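Local coordinates for surface-associated protein CshA (Streptococcus gordonii, PDB 5L2D), which is a cell-wall-anchored streptococcal adhesin that binds host fibronectin by a catch-clamp mechanism, the chain here being its non-repetitive domain 2, at residues K73-E76 with G77-T80. Residues are numbered along the deposited sequence; the frame is centred on the assembly and turned at random.
Sequences KRVE and GTPT
Thr-78 and Val-75 meet where helix 69-75 ends and the chain turns into the loop that leads toward strand 91-92. Two hydrogen bonds share one hydroxyl. Thr-78 OG1 donates to the carbonyl oxygen O of Val-75 at 3.0 Å. The hydroxyl approaches from above the carbonyl plane, 37° out of it, and not along a lone pair. The same OG1 accepts from the backbone N of Thr-80 at 3.1 Å, nearly straight at 169°; a threonine side-chain oxygen accepting from the backbone N two residues on makes this an ST turn.

Van der Waals contact accompanies these bonds, the methyls lying against oxygens as well as carbon. With CG1 of Val-75 set between N and C (chi1 86°), its other methyl, CG2, is swung to the side of Thr-80, 3.4 Å from OG1 and 3.6 Å from CB of that residue. CG2 of Thr-78 lies 3.3 Å from O of Glu-76 and at a similar distance from O of Val-75. Between Val-75 and Thr-78 the chain leaves helical geometry at Glu-76 and passes through Gly-77, which has positive phi.

Outside the turn, Thr-80 OG1 is hydrogen-bonded to Asp-226 and Val-75 touches Thr-83, while Arg-74 NH1 bonds to the backbone O of Lys-229.

One threonine hydroxyl, as donor and acceptor at once, thus ties a carbonyl of the last helical turn to a backbone N-H of the loop, which would hold the direction in which the chain leaves the helix at this surface of the adhesin domain.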
# COMPACT_ATOMS: atom_id res chain seq x y z
N LYS A 73 16.51 -2.35 6.07
CA LYS A 73 17.78 -2.25 5.27
C LYS A 73 18.09 -0.78 4.97
O LYS A 73 19.26 -0.40 4.93
CB LYS A 73 17.81 -3.11 3.97
N ARG A 74 17.05 0.03 4.79
CA ARG A 74 17.20 1.46 4.41
C ARG A 74 17.78 2.30 5.54
O ARG A 74 18.60 3.20 5.31
CB ARG A 74 15.84 2.08 4.02
CG ARG A 74 15.46 1.94 2.55
CD ARG A 74 13.96 2.16 2.31
NE ARG A 74 13.54 1.88 0.94
CZ ARG A 74 12.41 2.33 0.38
NH1 ARG A 74 11.55 3.09 1.05
NH2 ARG A 74 12.13 2.00 -0.88
N VAL A 75 17.35 1.99 6.74
CA VAL A 75 17.66 2.80 7.88
C VAL A 75 18.92 2.27 8.62
O VAL A 75 19.46 2.91 9.51
CB VAL A 75 16.40 2.80 8.76
CG1 VAL A 75 16.38 1.61 9.69
CG2 VAL A 75 16.30 4.09 9.53
N GLU A 76 19.37 1.08 8.22
CA GLU A 76 20.45 0.38 8.90
C GLU A 76 21.74 1.10 8.69
O GLU A 76 21.99 1.60 7.60
CB GLU A 76 20.57 -1.04 8.33
CG GLU A 76 21.64 -1.95 8.92
CD GLU A 76 21.28 -3.41 8.70
OE1 GLU A 76 20.77 -4.03 9.64
OE2 GLU A 76 21.45 -3.94 7.57
N GLY A 77 22.56 1.13 9.75
CA GLY A 77 23.88 1.76 9.71
C GLY A 77 23.80 3.24 9.44
O GLY A 77 24.61 3.77 8.68
N THR A 78 22.80 3.89 10.04
CA THR A 78 22.58 5.34 9.97
C THR A 78 21.94 5.74 11.29
O THR A 78 21.28 4.93 11.92
CB THR A 78 21.56 5.76 8.86
OG1 THR A 78 20.23 5.81 9.41
CG2 THR A 78 21.59 4.84 7.63
N PRO A 79 22.08 6.98 11.70
CA PRO A 79 21.50 7.43 12.97
C PRO A 79 20.07 7.00 13.28
O PRO A 79 19.66 7.16 14.41
CB PRO A 79 21.51 8.94 12.81
CG PRO A 79 21.34 9.14 11.36
CD PRO A 79 22.17 8.06 10.73
N THR A 80 19.31 6.50 12.32
CA THR A 80 17.92 6.11 12.61
C THR A 80 17.63 4.59 12.59
O THR A 80 16.48 4.18 12.68
CB THR A 80 16.93 6.92 11.74
OG1 THR A 80 17.47 7.14 10.43
CG2 THR A 80 16.69 8.25 12.39